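Local coordinates for Cfl (Pectobacterium brasiliense, PDB 7A9J), which is a coronafacic acid ligase of the ATP-dependent AMP-binding enzyme family, whose members activate carboxylic acids as acyl-adenylates, here probably on the way to amide products, at residues I75-G80 / D236-W241; D126-Y131 / L259-I264; E136-T141 / N158-W163. The protein carries 1 engineered substitution. All blocks are in the same frame, centred on the assembly; numbering follows the deposited sequence.

Interaction 1: I75-G80 / D236-W241; sequences ISIHMG and DLISPW. With R4Z (6-ethyl-1-oxidanylidene-indene-4-carboxylic acid), chain B.
Ile238 drives its side chain against Ile77 and the backbone beyond it, at the C-terminal end of strand 74-78 in the five-stranded parallel sheet of the AMP-binding fold. Ile238 sits in a type I beta turn, Asp236 to Ser239, closed by the bond from Ser239 N to Asp236 O, and the turn leads straight into helix 240-251. Its branch CG1-CD1 does the reaching. With chi1 at -149°, away from a staggered minimum, CD1 comes to 3.5 Å from Ile77 O and 3.9 Å from Ile77 CG2, so the methyl lies against a carbonyl as well as against another methyl. The two side chains run obliquely across each other. On the strand side, Ile77 keeps CG2 anti to its backbone N, which presents that branch to CD1, while the residue also packs on Leu85 and Thr88 of helix 83-95. Beta-branched side chains carry their bulk close to the backbone, which suits a buried contact of strand and turn that helix 83-95 also covers. Met79 behaves differently: its thioether leads away, towards Ile124, and the backbone makes the contact, with Met79 O 3.9 Å from Ile238 CB. That same carbonyl is bridged to the turn by a water, which donates to Met79 O at 3.0 Å and accepts from Ile238 N at 3.1 Å. Met79 N, by contrast, is buried without a partner. Beyond the turn the segment enters the ligand pocket. Trp241 lays one face of the indole against the five-membered ring of the bound indenone: C03 of the ligand stands 3.7 Å above the centre of the Trp241 ring. Next to it, Pro240 CB touches the ligand's ethyl carbon C14 at 3.7 Å.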
# COMPACT_ATOMS: atom_id res chain seq x y z
N ILE A 75 -9.25 4.11 20.61
CA ILE A 75 -8.01 3.55 21.10
C ILE A 75 -6.93 3.77 20.05
O ILE A 75 -7.06 3.28 18.92
CB ILE A 75 -8.15 2.04 21.36
CG1 ILE A 75 -9.36 1.78 22.24
CG2 ILE A 75 -6.84 1.52 21.99
CD1 ILE A 75 -9.38 0.31 22.70
N SER A 76 -5.87 4.50 20.42
CA SER A 76 -4.71 4.66 19.53
C SER A 76 -3.84 3.42 19.64
O SER A 76 -3.58 2.94 20.74
CB SER A 76 -3.91 5.90 19.91
OG SER A 76 -4.59 7.06 19.49
N ILE A 77 -3.39 2.89 18.50
CA ILE A 77 -2.63 1.65 18.46
C ILE A 77 -1.30 1.96 17.79
O ILE A 77 -1.27 2.58 16.71
CB ILE A 77 -3.38 0.54 17.70
CG1 ILE A 77 -4.73 0.26 18.37
CG2 ILE A 77 -2.56 -0.74 17.76
CD1 ILE A 77 -5.54 -0.82 17.68
N HIS A 78 -0.24 1.50 18.38
CA HIS A 78 1.06 2.05 17.96
C HIS A 78 2.09 0.94 18.18
O HIS A 78 2.76 0.90 19.20
CB HIS A 78 1.34 3.32 18.77
CG HIS A 78 2.59 4.07 18.38
ND1 HIS A 78 3.43 4.62 19.34
CD2 HIS A 78 3.07 4.48 17.17
CE1 HIS A 78 4.41 5.27 18.73
NE2 HIS A 78 4.19 5.25 17.43
N MET A 79 2.19 0.01 17.22
CA MET A 79 3.09 -1.12 17.41
C MET A 79 3.51 -1.76 16.08
O MET A 79 2.87 -1.57 15.03
CB MET A 79 2.46 -2.17 18.33
CG MET A 79 1.30 -2.87 17.83
SD MET A 79 0.68 -4.18 19.05
CE MET A 79 0.45 -3.27 20.58
N GLY A 80 4.68 -2.41 16.14
CA GLY A 80 5.22 -3.14 15.00
C GLY A 80 4.48 -4.45 14.80
O GLY A 80 3.49 -4.74 15.46
N ASP A 236 3.87 -2.36 6.79
CA ASP A 236 3.56 -2.54 8.21
C ASP A 236 2.08 -2.83 8.45
O ASP A 236 1.19 -2.20 7.86
CB ASP A 236 3.93 -1.30 9.05
CG ASP A 236 5.39 -0.90 8.97
OD1 ASP A 236 6.28 -1.75 8.71
OD2 ASP A 236 5.66 0.28 9.22
N LEU A 237 1.83 -3.72 9.43
CA LEU A 237 0.47 -4.09 9.78
C LEU A 237 -0.30 -2.93 10.41
O LEU A 237 -1.53 -2.96 10.47
CB LEU A 237 0.50 -5.31 10.75
CG LEU A 237 -0.85 -5.83 11.25
CD1 LEU A 237 -1.82 -6.18 10.11
CD2 LEU A 237 -0.48 -7.08 12.15
N ILE A 238 0.39 -1.89 10.85
CA ILE A 238 -0.28 -0.68 11.33
C ILE A 238 -0.82 0.15 10.16
O ILE A 238 -1.61 1.06 10.38
CB ILE A 238 0.73 0.09 12.20
CG1 ILE A 238 0.04 0.90 13.33
CG2 ILE A 238 1.56 1.05 11.38
CD1 ILE A 238 -0.68 0.05 14.41
N SER A 239 -0.47 -0.20 8.95
CA SER A 239 -0.91 0.64 7.79
C SER A 239 -2.20 0.07 7.18
O SER A 239 -2.34 -1.14 7.04
CB SER A 239 0.20 0.64 6.75
OG SER A 239 -0.15 1.52 5.68
N PRO A 240 -3.18 0.88 6.80
CA PRO A 240 -4.48 0.34 6.34
C PRO A 240 -4.47 -0.75 5.26
O PRO A 240 -5.23 -1.70 5.38
CB PRO A 240 -5.19 1.60 5.79
CG PRO A 240 -4.78 2.66 6.71
CD PRO A 240 -3.22 2.36 6.94
N TRP A 241 -3.64 -0.65 4.21
CA TRP A 241 -3.66 -1.74 3.24
C TRP A 241 -3.35 -3.11 3.89
O TRP A 241 -3.99 -4.11 3.57
CB TRP A 241 -2.67 -1.48 2.12
CG TRP A 241 -2.77 -2.43 0.95
CD1 TRP A 241 -3.89 -3.07 0.49
CD2 TRP A 241 -1.69 -2.80 0.10
NE1 TRP A 241 -3.57 -3.86 -0.62
CE2 TRP A 241 -2.22 -3.72 -0.86
CE3 TRP A 241 -0.33 -2.47 0.07
CZ2 TRP A 241 -1.43 -4.31 -1.84
CZ3 TRP A 241 0.45 -3.04 -0.88
CH2 TRP A 241 -0.09 -3.97 -1.81
C13 R4Z B . -6.63 1.67 1.17
C15 R4Z B . -5.42 0.52 -0.74
C02 R4Z B . -4.01 -0.65 -2.58
C03 R4Z B . -2.69 -0.73 -3.02
C04 R4Z B . -1.92 0.28 -2.17
C05 R4Z B . -4.28 0.21 -1.46
C06 R4Z B . -3.04 0.80 -1.12
C07 R4Z B . -3.00 1.68 -0.04
C08 R4Z B . -1.67 2.34 0.34
C11 R4Z B . -4.15 1.95 0.70
C12 R4Z B . -5.38 1.37 0.37
C14 R4Z B . -6.64 0.87 2.50
O01 R4Z B . -4.88 -1.29 -3.11
O09 R4Z B . -1.60 2.88 1.48
O10 R4Z B . -0.66 2.36 -0.44
O HOH W 1 3.11 -2.48 12.21

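Interaction 2: D126-Y131 / L259-I264; sequences DKKRFY and LSEVDI. With PO4 (phosphate ion), chain C.
Lys128 NZ and Glu261 OE1 meet at 3.3 Å in a salt bridge whose hydrogen bond is weak, the two extended side chains crossing at about a right angle. A phosphate ion, probably from the crystallisation liquor, does more to join the segments. Its O1 accepts from both Lys128 NZ and Arg129 NH1, and its O4 from Arg129 NH2. From the other segment, Glu261 N donates to phosphate O3 at 2.7 Å. Lysine and arginine suit this anion, as does the amide at the start of helix 261-265. Arg129 is aimed by Asp126, which it grips side-on: NE goes to the syn lone pair of OD1, and NH2 to OD2 at 2.8 Å. NH2 thus serves both carboxylate and phosphate. Asp126 OD1 also accepts from Arg129 N, capping helix 127-132. Ser260 and Asp263 form a capping box, Asp263 N bonding to Ser260 OG and Ser260 N to Asp263 OD1 at 2.8 Å. On this exposed surface, helix 127-132 turns Phe130 inward onto helix 134-138 and strand 145-148, while Leu259, ahead of helix 261-265, packs on helix 267-274.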
# COMPACT_ATOMS: atom_id res chain seq x y z
N ASP A 126 3.72 -1.14 21.67
CA ASP A 126 4.78 -2.06 22.05
C ASP A 126 5.95 -1.30 22.61
O ASP A 126 5.97 -0.06 22.69
CB ASP A 126 5.18 -3.01 20.90
CG ASP A 126 5.78 -2.32 19.70
OD1 ASP A 126 6.10 -1.11 19.77
OD2 ASP A 126 5.90 -3.01 18.64
N LYS A 127 6.91 -2.08 23.14
CA LYS A 127 7.98 -1.47 23.90
C LYS A 127 8.73 -0.43 23.07
O LYS A 127 8.94 0.71 23.51
CB LYS A 127 8.94 -2.56 24.40
CG LYS A 127 9.99 -2.02 25.32
CD LYS A 127 10.96 -3.09 25.84
CE LYS A 127 12.08 -2.47 26.64
NZ LYS A 127 13.03 -3.46 27.22
N LYS A 128 9.15 -0.81 21.86
CA LYS A 128 9.99 0.07 21.05
C LYS A 128 9.26 1.39 20.76
O LYS A 128 9.85 2.47 20.92
CB LYS A 128 10.33 -0.66 19.74
CG LYS A 128 11.20 0.13 18.75
CD LYS A 128 11.78 -0.85 17.71
CE LYS A 128 12.65 -0.15 16.64
NZ LYS A 128 12.88 -1.05 15.45
N ARG A 129 7.99 1.32 20.36
CA ARG A 129 7.23 2.52 19.97
C ARG A 129 6.93 3.40 21.18
O ARG A 129 7.13 4.62 21.15
CB ARG A 129 5.93 2.11 19.26
CG ARG A 129 6.06 2.14 17.70
CD ARG A 129 7.37 1.44 17.19
NE ARG A 129 7.31 -0.03 17.40
CZ ARG A 129 8.08 -0.89 16.72
NH1 ARG A 129 8.92 -0.40 15.79
NH2 ARG A 129 8.02 -2.20 17.00
N PHE A 130 6.50 2.79 22.28
CA PHE A 130 6.22 3.55 23.49
C PHE A 130 7.45 4.30 23.99
O PHE A 130 7.34 5.46 24.39
CB PHE A 130 5.67 2.60 24.59
CG PHE A 130 5.37 3.32 25.88
CD1 PHE A 130 4.24 4.14 25.96
CD2 PHE A 130 6.15 3.12 26.99
CE1 PHE A 130 3.98 4.82 27.19
CE2 PHE A 130 5.93 3.82 28.20
CZ PHE A 130 4.81 4.65 28.29
N TYR A 131 8.60 3.64 24.11
CA TYR A 131 9.68 4.30 24.80
C TYR A 131 10.30 5.39 23.94
O TYR A 131 10.93 6.30 24.47
CB TYR A 131 10.73 3.29 25.27
CG TYR A 131 10.27 2.70 26.58
CD1 TYR A 131 10.36 3.44 27.75
CD2 TYR A 131 9.66 1.44 26.62
CE1 TYR A 131 9.91 2.89 29.01
CE2 TYR A 131 9.21 0.90 27.85
CZ TYR A 131 9.31 1.65 28.99
OH TYR A 131 8.89 1.13 30.22
N LEU A 259 6.48 -10.34 9.57
CA LEU A 259 7.91 -10.11 9.65
C LEU A 259 8.26 -8.84 10.42
O LEU A 259 7.59 -7.82 10.30
CB LEU A 259 8.47 -9.97 8.23
CG LEU A 259 8.17 -11.16 7.32
CD1 LEU A 259 8.81 -10.90 5.92
CD2 LEU A 259 8.72 -12.45 7.97
N SER A 260 9.40 -8.89 11.09
CA SER A 260 9.98 -7.76 11.79
C SER A 260 10.78 -6.91 10.80
O SER A 260 11.05 -7.33 9.69
CB SER A 260 10.87 -8.26 12.90
OG SER A 260 12.10 -8.71 12.37
N GLU A 261 11.18 -5.72 11.25
CA GLU A 261 12.03 -4.86 10.44
C GLU A 261 13.33 -5.58 10.05
O GLU A 261 13.73 -5.58 8.87
CB GLU A 261 12.33 -3.56 11.21
CG GLU A 261 12.96 -2.48 10.31
CD GLU A 261 12.91 -1.07 10.91
OE1 GLU A 261 13.09 -0.93 12.15
OE2 GLU A 261 12.70 -0.11 10.14
N VAL A 262 13.94 -6.29 11.00
CA VAL A 262 15.18 -6.98 10.69
C VAL A 262 14.93 -8.08 9.67
O VAL A 262 15.74 -8.31 8.76
CB VAL A 262 15.81 -7.53 11.98
CG1 VAL A 262 16.83 -8.60 11.62
CG2 VAL A 262 16.49 -6.39 12.67
N ASP A 263 13.78 -8.76 9.80
CA ASP A 263 13.44 -9.81 8.83
C ASP A 263 13.38 -9.22 7.43
O ASP A 263 13.80 -9.87 6.46
CB ASP A 263 12.11 -10.47 9.13
CG ASP A 263 12.08 -11.18 10.48
OD1 ASP A 263 10.98 -11.22 11.06
OD2 ASP A 263 13.13 -11.67 10.94
N ILE A 264 12.83 -8.01 7.31
CA ILE A 264 12.65 -7.44 5.98
C ILE A 264 13.94 -6.84 5.43
O ILE A 264 14.18 -6.86 4.22
CB ILE A 264 11.50 -6.44 6.02
CG1 ILE A 264 10.20 -7.20 6.16
CG2 ILE A 264 11.39 -5.65 4.66
CD1 ILE A 264 8.99 -6.32 6.46
P PO4 C . 10.30 -4.08 14.68
O1 PO4 C . 10.46 -2.58 14.36
O2 PO4 C . 11.59 -4.68 15.18
O3 PO4 C . 9.91 -4.78 13.41
O4 PO4 C . 9.25 -4.33 15.71

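Interaction 3: E136-T141 / N158-W163; sequences EIESCT and NNTHNW
At the rim of the five-stranded parallel sheet of the AMP-binding fold, its outermost strand, 160-162, is tied to helix 134-138 by one short polar bond. Thr160 OG1 donates to Glu138 OE2 at 2.8 Å. The hydroxyl comes from the anti side of the carboxylate oxygen, 30° out of the carboxylate plane, and the two side chains cross at about a right angle. Glu138 starts off across the line to the strand, yet its chain is extended beyond CG (chi2 -174°), and this length carries the carboxylate over to Thr160. Glutamate suits the place: the nearest CA atoms, those of Glu138 and Thr160, are 7.9 Å apart, and the long glutamate chain spans this. The other oxygen, OE1, is engaged in a salt bridge with Lys134, one turn earlier, so the carboxylate is held at both oxygens, which would tend to keep it ionised. Threonine serves the strand well: it is beta-branched, and its two branches divide the work. OG1 points at the carboxylate from beside the backbone N, while CG2, anti to that N, lies 3.6 Å from Glu138 OE2 and also packs against Phe130. Just after Glu138, Ser139 OG and Ser139 N both donate to Glu136 O, from the same face of its plane, the hydroxyl at 2.9 Å, and Cys140 N bonds to Ile137 O. At the far end of the strand, Asn162 caps helix 163-166 by accepting from Glu164 N. Strand 160-162 pairs with strand 145-148 through its backbone, whereas helix 134-138 rests on helix 108-117 through Ile137, and Phe130 of helix 127-132 packs against both Glu138 and Thr160.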
# COMPACT_ATOMS: atom_id res chain seq x y z
N GLU A 136 5.52 12.14 25.40
CA GLU A 136 4.39 12.64 24.62
C GLU A 136 3.12 11.84 24.92
O GLU A 136 2.07 12.41 25.19
CB GLU A 136 4.74 12.59 23.12
CG GLU A 136 5.88 13.54 22.70
CD GLU A 136 7.30 13.05 23.07
OE1 GLU A 136 7.46 11.89 23.55
OE2 GLU A 136 8.26 13.82 22.87
N ILE A 137 3.21 10.52 24.89
CA ILE A 137 2.01 9.72 25.13
C ILE A 137 1.48 10.00 26.53
O ILE A 137 0.29 10.30 26.73
CB ILE A 137 2.33 8.24 24.90
CG1 ILE A 137 2.51 7.92 23.41
CG2 ILE A 137 1.12 7.34 25.43
CD1 ILE A 137 3.39 6.70 23.22
N GLU A 138 2.36 10.01 27.51
CA GLU A 138 1.91 10.15 28.89
C GLU A 138 1.44 11.54 29.23
O GLU A 138 0.84 11.73 30.29
CB GLU A 138 3.02 9.70 29.86
CG GLU A 138 3.24 8.19 29.71
CD GLU A 138 4.24 7.59 30.73
OE1 GLU A 138 5.20 8.29 31.15
OE2 GLU A 138 4.05 6.39 31.10
N SER A 139 1.69 12.52 28.36
CA SER A 139 1.19 13.86 28.60
C SER A 139 -0.15 14.11 27.91
O SER A 139 -0.67 15.24 27.97
CB SER A 139 2.23 14.89 28.14
OG SER A 139 2.34 14.86 26.72
N CYS A 140 -0.75 13.09 27.28
CA CYS A 140 -2.07 13.18 26.66
C CYS A 140 -3.13 12.92 27.72
O CYS A 140 -3.44 11.77 28.03
CB CYS A 140 -2.19 12.19 25.51
SG CYS A 140 -1.16 12.61 24.06
N THR A 141 -3.71 13.98 28.26
CA THR A 141 -4.46 13.79 29.50
C THR A 141 -5.78 13.10 29.29
O THR A 141 -6.40 12.66 30.28
CB THR A 141 -4.68 15.12 30.20
OG1 THR A 141 -5.45 15.98 29.35
CG2 THR A 141 -3.35 15.75 30.54
N ASN A 158 0.34 5.35 37.56
CA ASN A 158 -0.63 6.31 37.01
C ASN A 158 -1.55 5.57 36.06
O ASN A 158 -2.21 4.60 36.49
CB ASN A 158 0.10 7.50 36.39
CG ASN A 158 0.97 8.18 37.37
OD1 ASN A 158 0.58 8.37 38.53
ND2 ASN A 158 2.18 8.53 36.95
N ASN A 159 -1.61 5.92 34.78
CA ASN A 159 -2.45 5.22 33.84
C ASN A 159 -1.68 4.32 32.90
O ASN A 159 -2.25 3.82 31.94
CB ASN A 159 -3.29 6.21 33.03
CG ASN A 159 -4.26 6.94 33.89
OD1 ASN A 159 -4.79 6.37 34.85
ND2 ASN A 159 -4.49 8.21 33.58
N THR A 160 -0.41 4.06 33.18
CA THR A 160 0.40 3.21 32.30
C THR A 160 0.49 1.81 32.88
O THR A 160 0.85 1.65 34.05
CB THR A 160 1.78 3.83 32.15
OG1 THR A 160 1.57 5.14 31.62
CG2 THR A 160 2.63 3.04 31.17
N HIS A 161 0.12 0.82 32.05
CA HIS A 161 -0.06 -0.57 32.44
C HIS A 161 0.75 -1.48 31.53
O HIS A 161 1.01 -1.16 30.37
CB HIS A 161 -1.55 -0.97 32.40
CG HIS A 161 -2.39 -0.19 33.35
ND1 HIS A 161 -2.61 -0.58 34.66
CD2 HIS A 161 -3.04 0.99 33.19
CE1 HIS A 161 -3.36 0.32 35.26
NE2 HIS A 161 -3.66 1.27 34.38
N ASN A 162 1.13 -2.63 32.06
CA ASN A 162 1.73 -3.65 31.21
C ASN A 162 0.64 -4.34 30.40
O ASN A 162 -0.47 -4.58 30.90
CB ASN A 162 2.46 -4.66 32.09
CG ASN A 162 3.32 -5.63 31.30
OD1 ASN A 162 2.81 -6.45 30.53
ND2 ASN A 162 4.65 -5.53 31.49
N TRP A 163 0.98 -4.70 29.16
CA TRP A 163 0.07 -5.43 28.28
C TRP A 163 -0.51 -6.68 28.96
O TRP A 163 -1.67 -7.04 28.73
CB TRP A 163 0.81 -5.87 27.02
CG TRP A 163 0.12 -6.91 26.21
CD1 TRP A 163 0.36 -8.28 26.22
CD2 TRP A 163 -0.93 -6.69 25.29
NE1 TRP A 163 -0.48 -8.89 25.34
CE2 TRP A 163 -1.31 -7.95 24.78
CE3 TRP A 163 -1.60 -5.55 24.85
CZ2 TRP A 163 -2.31 -8.10 23.83
CZ3 TRP A 163 -2.58 -5.68 23.85
CH2 TRP A 163 -2.95 -6.96 23.38

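How the interactions relate
Interaction 2 touches both of the others, while only interaction 1 reaches the bound indenone, through Pro240 and Trp241. The centres of interactions 1 and 2 are about 12 Å apart, and the two meet directly: Gly80 N lies 2.8 Å from Asp126 OD2, a probable hydrogen bond, and His78 O is 3.4 Å from Arg129 CB. Interaction 2 passes on to interaction 3 through Phe130, whose CZ lies 3.4 Å from Glu138 OE2, although their centres are about 20 Å apart. Interactions 1 and 3 do not touch, their centres being about 18 Å apart, but they involve the same parallel sheet, at strand 74-78 and at edge strand 160-162.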